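Local coordinates for protein alpha-1,6-mannanase (Bacteroides thetaiotaomicron, PDB 4V1S) that probably hydrolyses alpha-1,6-mannosidic linkages of mannan as a family 76 glycoside hydrolase of a gut bacterium, at residues F345-E359 with T363-S377. Residues are numbered along the deposited sequence; the frame is centred on the assembly and turned at random.
Sequences FIHNKLRDGNGRYPE and TPTTSNLEKYDLRFS
Asp352 and Leu369 meet through a nearly straight hydrogen bond, Leu369 N to Asp352 OD2 at 2.9 Å, on the anti lone pair of the carboxylate. A water bonded to OD2 also accepts from Arg356 NH1. The other oxygen, OD1, turns back on its own loop. It accepts from Asn354 N, which closes an Asx turn, and from Arg356 N, from opposite faces of its plane. CG sits between the backbone N and the carbonyl carbon (chi1 82°), which lets one carboxylate serve both segments. Asn368 OD1 accepts from Gly353 N (2.9 Å), with the donor above the amide plane. With an alanine here instead of Asp352, Leu369 N, Asn354 N and Arg356 N would probably lose their acceptor.

Where helix 334-350 ends, Lys349 O accepts from Thr365 N (2.8 Å) and a water, and Thr365 OG1 donates to Leu350 O (2.7 Å). Tyr372 CE2 lies over one face of the Arg356 guanidinium, offset toward its rim, while Arg356 NE pairs with Asp60. Leu369 CD1 packs on Tyr357 C (3.3 Å). Glu359 CB sits over the Phe376 ring face.

Polar bonds thus fix this helix-connecting loop, and Leu369 and Phe376 add apolar packing, consistent with the (alpha/alpha)6 fold of family 76.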
loop_
_atom_site.group_PDB
_atom_site.type_symbol
_atom_site.label_atom_id
_atom_site.label_comp_id
_atom_site.label_asym_id
_atom_site.label_seq_id
_atom_site.Cartn_x
_atom_site.Cartn_y
_atom_site.Cartn_z
ATOM N N PHE A 345 -9.336 15.946 -6.439
ATOM C CA PHE A 345 -10.490 15.263 -6.992
ATOM C C PHE A 345 -11.150 14.334 -5.974
ATOM O O PHE A 345 -12.361 14.289 -5.859
ATOM C CB PHE A 345 -10.092 14.490 -8.257
ATOM C CG PHE A 345 -11.233 13.736 -8.893
ATOM C CD1 PHE A 345 -12.076 14.347 -9.754
ATOM C CD2 PHE A 345 -11.419 12.377 -8.607
ATOM C CE1 PHE A 345 -13.112 13.644 -10.363
ATOM C CE2 PHE A 345 -12.461 11.667 -9.177
ATOM C CZ PHE A 345 -13.302 12.314 -10.074
ATOM N N ILE A 346 -10.356 13.564 -5.248
ATOM C CA ILE A 346 -10.907 12.721 -4.202
ATOM C C ILE A 346 -11.776 13.540 -3.244
ATOM O O ILE A 346 -12.910 13.183 -2.968
ATOM C CB ILE A 346 -9.779 11.990 -3.434
ATOM C CG1 ILE A 346 -9.034 11.024 -4.375
ATOM C CG2 ILE A 346 -10.367 11.207 -2.258
ATOM C CD1 ILE A 346 -7.733 10.550 -3.775
ATOM N N HIS A 347 -11.257 14.640 -2.749
ATOM C CA HIS A 347 -12.013 15.477 -1.785
ATOM C C HIS A 347 -13.224 16.167 -2.408
ATOM O O HIS A 347 -14.319 16.200 -1.839
ATOM C CB HIS A 347 -11.083 16.495 -1.181
ATOM C CG HIS A 347 -11.689 17.265 -0.058
ATOM N ND1 HIS A 347 -12.187 18.539 -0.211
ATOM C CD2 HIS A 347 -11.929 16.916 1.226
ATOM C CE1 HIS A 347 -12.669 18.958 0.947
ATOM N NE2 HIS A 347 -12.513 17.997 1.836
ATOM N N ASN A 348 -12.987 16.781 -3.552
ATOM C CA ASN A 348 -13.972 17.647 -4.191
ATOM C C ASN A 348 -15.073 16.909 -4.934
ATOM O O ASN A 348 -16.186 17.416 -5.041
ATOM C CB ASN A 348 -13.239 18.662 -5.081
ATOM C CG ASN A 348 -12.306 19.583 -4.281
ATOM O OD1 ASN A 348 -12.408 19.726 -3.040
ATOM N ND2 ASN A 348 -11.364 20.201 -4.989
ATOM N N LYS A 349 -14.763 15.723 -5.448
ATOM C CA LYS A 349 -15.699 14.969 -6.285
ATOM C C LYS A 349 -16.116 13.592 -5.755
ATOM O O LYS A 349 -17.228 13.119 -6.053
ATOM C CB LYS A 349 -15.143 14.829 -7.693
ATOM C CG LYS A 349 -15.012 16.142 -8.424
ATOM C CD LYS A 349 -16.393 16.736 -8.664
ATOM C CE LYS A 349 -16.370 18.086 -9.373
ATOM N NZ LYS A 349 -17.773 18.508 -9.664
ATOM N N LEU A 350 -15.265 12.948 -4.957
ATOM C CA LEU A 350 -15.627 11.611 -4.437
ATOM C C LEU A 350 -16.273 11.597 -3.057
ATOM O O LEU A 350 -17.153 10.775 -2.811
ATOM C CB LEU A 350 -14.420 10.678 -4.452
ATOM C CG LEU A 350 -13.764 10.469 -5.826
ATOM C CD1 LEU A 350 -12.585 9.515 -5.677
ATOM C CD2 LEU A 350 -14.763 9.924 -6.853
ATOM N N ARG A 351 -15.820 12.487 -2.171
ATOM C CA ARG A 351 -16.386 12.601 -0.834
ATOM C C ARG A 351 -17.884 12.831 -0.939
ATOM O O ARG A 351 -18.351 13.732 -1.668
ATOM C CB ARG A 351 -15.739 13.758 -0.074
ATOM C CG ARG A 351 -16.173 13.880 1.382
ATOM C CD ARG A 351 -15.451 15.034 2.067
ATOM N NE ARG A 351 -16.302 16.192 2.316
ATOM C CZ ARG A 351 -16.339 17.300 1.577
ATOM N NH1 ARG A 351 -15.582 17.441 0.490
ATOM N NH2 ARG A 351 -17.142 18.277 1.947
ATOM N N ASP A 352 -18.648 12.052 -0.203
ATOM C CA ASP A 352 -20.111 12.221 -0.246
ATOM C C ASP A 352 -20.577 13.203 0.841
ATOM O O ASP A 352 -19.771 13.771 1.565
ATOM C CB ASP A 352 -20.858 10.873 -0.262
ATOM C CG ASP A 352 -21.031 10.222 1.123
ATOM O OD1 ASP A 352 -20.622 10.778 2.161
ATOM O OD2 ASP A 352 -21.608 9.106 1.132
ATOM N N GLY A 353 -21.885 13.406 0.929
ATOM C CA GLY A 353 -22.455 14.392 1.838
ATOM C C GLY A 353 -22.357 14.015 3.305
ATOM O O GLY A 353 -22.566 14.870 4.178
ATOM N N ASN A 354 -22.024 12.744 3.573
ATOM C CA ASN A 354 -21.763 12.260 4.929
ATOM C C ASN A 354 -20.278 12.108 5.249
ATOM O O ASN A 354 -19.911 11.549 6.285
ATOM C CB ASN A 354 -22.486 10.924 5.132
ATOM C CG ASN A 354 -23.989 11.064 5.010
ATOM O OD1 ASN A 354 -24.670 10.225 4.411
ATOM N ND2 ASN A 354 -24.512 12.137 5.561
ATOM N N GLY A 355 -19.421 12.610 4.370
ATOM C CA GLY A 355 -17.974 12.492 4.568
ATOM C C GLY A 355 -17.398 11.097 4.336
ATOM O O GLY A 355 -16.302 10.770 4.848
ATOM N N ARG A 356 -18.122 10.292 3.550
ATOM C CA ARG A 356 -17.695 8.943 3.161
ATOM C C ARG A 356 -17.175 8.879 1.735
ATOM O O ARG A 356 -17.424 9.778 0.919
ATOM C CB ARG A 356 -18.820 7.941 3.368
ATOM C CG ARG A 356 -19.318 7.981 4.806
ATOM C CD ARG A 356 -20.263 6.854 5.049
ATOM N NE ARG A 356 -20.750 6.867 6.418
ATOM C CZ ARG A 356 -21.993 7.096 6.765
ATOM N NH1 ARG A 356 -22.920 7.382 5.853
ATOM N NH2 ARG A 356 -22.331 7.075 8.042
ATOM N N TYR A 357 -16.429 7.810 1.458
ATOM C CA TYR A 357 -15.754 7.630 0.171
ATOM C C TYR A 357 -16.170 6.340 -0.515
ATOM O O TYR A 357 -16.387 5.306 0.143
ATOM C CB TYR A 357 -14.222 7.672 0.358
ATOM C CG TYR A 357 -13.805 9.064 0.735
ATOM C CD1 TYR A 357 -13.832 9.500 2.067
ATOM C CD2 TYR A 357 -13.476 9.989 -0.251
ATOM C CE1 TYR A 357 -13.516 10.818 2.389
ATOM C CE2 TYR A 357 -13.135 11.300 0.070
ATOM C CZ TYR A 357 -13.188 11.717 1.382
ATOM O OH TYR A 357 -12.877 13.037 1.670
ATOM N N PRO A 358 -16.277 6.391 -1.850
ATOM C CA PRO A 358 -16.631 5.229 -2.627
ATOM C C PRO A 358 -15.450 4.279 -2.844
ATOM O O PRO A 358 -14.279 4.635 -2.653
ATOM C CB PRO A 358 -17.063 5.841 -3.948
ATOM C CG PRO A 358 -16.114 7.000 -4.108
ATOM C CD PRO A 358 -16.022 7.562 -2.710
ATOM N N GLU A 359 -15.768 3.084 -3.303
ATOM C CA GLU A 359 -14.747 2.097 -3.611
ATOM C C GLU A 359 -13.830 2.522 -4.769
ATOM O O GLU A 359 -12.597 2.362 -4.682
ATOM C CB GLU A 359 -15.405 0.778 -3.968
ATOM C CG GLU A 359 -14.447 -0.315 -4.369
ATOM C CD GLU A 359 -15.050 -1.706 -4.329
ATOM O OE1 GLU A 359 -16.296 -1.861 -4.287
ATOM O OE2 GLU A 359 -14.277 -2.679 -4.383
ATOM N N THR A 363 -15.194 8.125 -10.992
ATOM C CA THR A 363 -16.385 8.915 -11.323
ATOM C C THR A 363 -16.891 9.703 -10.107
ATOM O O THR A 363 -16.931 9.172 -8.996
ATOM C CB THR A 363 -17.495 8.016 -11.889
ATOM O OG1 THR A 363 -17.896 7.072 -10.914
ATOM C CG2 THR A 363 -17.025 7.240 -13.071
ATOM N N PRO A 364 -17.266 10.976 -10.304
ATOM C CA PRO A 364 -17.776 11.737 -9.165
ATOM C C PRO A 364 -18.960 11.070 -8.487
ATOM O O PRO A 364 -19.797 10.412 -9.132
ATOM C CB PRO A 364 -18.180 13.074 -9.781
ATOM C CG PRO A 364 -17.329 13.209 -10.986
ATOM C CD PRO A 364 -17.133 11.812 -11.508
ATOM N N THR A 365 -19.018 11.249 -7.181
ATOM C CA THR A 365 -20.102 10.737 -6.381
ATOM C C THR A 365 -21.307 11.658 -6.531
ATOM O O THR A 365 -21.182 12.874 -6.407
ATOM C CB THR A 365 -19.665 10.654 -4.921
ATOM O OG1 THR A 365 -18.585 9.713 -4.836
ATOM C CG2 THR A 365 -20.801 10.198 -4.033
ATOM N N THR A 366 -22.463 11.076 -6.819
ATOM C CA THR A 366 -23.687 11.856 -7.021
ATOM C C THR A 366 -24.807 11.580 -6.021
ATOM O O THR A 366 -25.801 12.293 -6.010
ATOM C CB THR A 366 -24.220 11.676 -8.460
ATOM O OG1 THR A 366 -24.405 10.285 -8.732
ATOM C CG2 THR A 366 -23.218 12.253 -9.448
ATOM N N SER A 367 -24.658 10.540 -5.219
ATOM C CA SER A 367 -25.586 10.264 -4.141
ATOM C C SER A 367 -24.819 9.637 -2.982
ATOM O O SER A 367 -23.730 9.089 -3.149
ATOM C CB SER A 367 -26.714 9.342 -4.611
ATOM O OG SER A 367 -26.204 8.121 -5.108
ATOM N N ASN A 368 -25.386 9.758 -1.792
ATOM C CA ASN A 368 -24.684 9.301 -0.606
ATOM C C ASN A 368 -24.614 7.795 -0.546
ATOM O O ASN A 368 -25.546 7.092 -0.947
ATOM C CB ASN A 368 -25.333 9.888 0.648
ATOM C CG ASN A 368 -25.152 11.393 0.734
ATOM O OD1 ASN A 368 -24.268 11.972 0.080
ATOM N ND2 ASN A 368 -25.974 12.034 1.540
ATOM N N LEU A 369 -23.477 7.302 -0.073
ATOM C CA LEU A 369 -23.223 5.866 0.015
ATOM C C LEU A 369 -24.024 5.231 1.137
ATOM O O LEU A 369 -24.179 5.823 2.207
ATOM C CB LEU A 369 -21.731 5.627 0.261
ATOM C CG LEU A 369 -20.880 6.136 -0.894
ATOM C CD1 LEU A 369 -19.465 6.382 -0.428
ATOM C CD2 LEU A 369 -20.915 5.168 -2.064
ATOM N N GLU A 370 -24.532 4.026 0.894
ATOM C CA GLU A 370 -25.203 3.242 1.938
ATOM C C GLU A 370 -24.297 2.133 2.467
ATOM O O GLU A 370 -24.415 1.731 3.631
ATOM C CB GLU A 370 -26.514 2.630 1.418
ATOM N N LYS A 371 -23.413 1.632 1.604
ATOM C CA LYS A 371 -22.474 0.583 1.952
ATOM C C LYS A 371 -21.060 1.141 1.866
ATOM O O LYS A 371 -20.746 1.979 1.015
ATOM C CB LYS A 371 -22.629 -0.632 1.034
ATOM N N TYR A 372 -20.200 0.647 2.741
ATOM C CA TYR A 372 -18.789 1.018 2.748
ATOM C C TYR A 372 -17.992 0.012 3.560
ATOM O O TYR A 372 -18.516 -0.578 4.501
ATOM C CB TYR A 372 -18.596 2.435 3.320
ATOM C CG TYR A 372 -19.306 2.679 4.630
ATOM C CD1 TYR A 372 -18.729 2.321 5.846
ATOM C CD2 TYR A 372 -20.579 3.260 4.660
ATOM C CE1 TYR A 372 -19.391 2.536 7.051
ATOM C CE2 TYR A 372 -21.237 3.472 5.861
ATOM C CZ TYR A 372 -20.638 3.106 7.053
ATOM O OH TYR A 372 -21.302 3.323 8.259
ATOM N N ASP A 373 -16.725 -0.191 3.186
ATOM C CA ASP A 373 -15.798 -0.930 4.054
ATOM C C ASP A 373 -14.633 -0.037 4.471
ATOM O O ASP A 373 -14.431 1.062 3.925
ATOM C CB ASP A 373 -15.431 -2.367 3.547
ATOM C CG ASP A 373 -14.521 -2.407 2.377
ATOM O OD1 ASP A 373 -13.435 -1.762 2.437
ATOM O OD2 ASP A 373 -14.852 -3.202 1.427
ATOM N N LEU A 374 -13.918 -0.502 5.477
ATOM C CA LEU A 374 -12.857 0.255 6.103
ATOM C C LEU A 374 -11.825 0.783 5.109
ATOM O O LEU A 374 -11.319 1.861 5.297
ATOM C CB LEU A 374 -12.166 -0.620 7.146
ATOM C CG LEU A 374 -11.068 0.049 8.005
ATOM C CD1 LEU A 374 -11.646 1.222 8.791
ATOM C CD2 LEU A 374 -10.443 -1.003 8.915
ATOM N N ARG A 375 -11.497 0.022 4.069
ATOM C CA ARG A 375 -10.445 0.510 3.197
ATOM C C ARG A 375 -10.823 1.722 2.395
ATOM O O ARG A 375 -9.915 2.474 1.972
ATOM C CB ARG A 375 -9.700 -0.540 2.376
ATOM C CG ARG A 375 -10.554 -1.352 1.571
ATOM C CD ARG A 375 -10.015 -2.747 1.197
ATOM N NE ARG A 375 -11.297 -3.127 0.651
ATOM C CZ ARG A 375 -11.573 -3.887 -0.371
ATOM N NH1 ARG A 375 -10.637 -4.535 -1.037
ATOM N NH2 ARG A 375 -12.866 -4.000 -0.699
ATOM N N PHE A 376 -12.124 1.948 2.169
ATOM C CA PHE A 376 -12.502 3.004 1.228
ATOM C C PHE A 376 -12.095 4.402 1.754
ATOM O O PHE A 376 -11.611 5.255 1.003
ATOM C CB PHE A 376 -13.998 3.022 0.922
ATOM C CG PHE A 376 -14.581 1.748 0.339
ATOM C CD1 PHE A 376 -13.807 0.647 -0.037
ATOM C CD2 PHE A 376 -15.973 1.682 0.139
ATOM C CE1 PHE A 376 -14.397 -0.492 -0.546
ATOM C CE2 PHE A 376 -16.566 0.541 -0.380
ATOM C CZ PHE A 376 -15.779 -0.557 -0.723
ATOM N N SER A 377 -12.342 4.665 3.036
ATOM C CA SER A 377 -12.040 5.980 3.579
ATOM C C SER A 377 -10.633 6.034 4.144
ATOM O O SER A 377 -10.029 7.100 4.155
ATOM C CB SER A 377 -13.042 6.422 4.640
ATOM O OG SER A 377 -14.284 6.754 4.037
HETATM O O HOH W 1 -19.417 14.848 -6.817
HETATM O O HOH W 2 -22.962 8.132 3.207
HETATM O O HOH W 3 -15.240 8.358 5.922
HETATM O O HOH W 4 -16.195 5.321 2.993
HETATM O O HOH W 5 -11.739 5.121 -1.721
HETATM O O HOH W 6 -14.641 -5.132 -2.875
#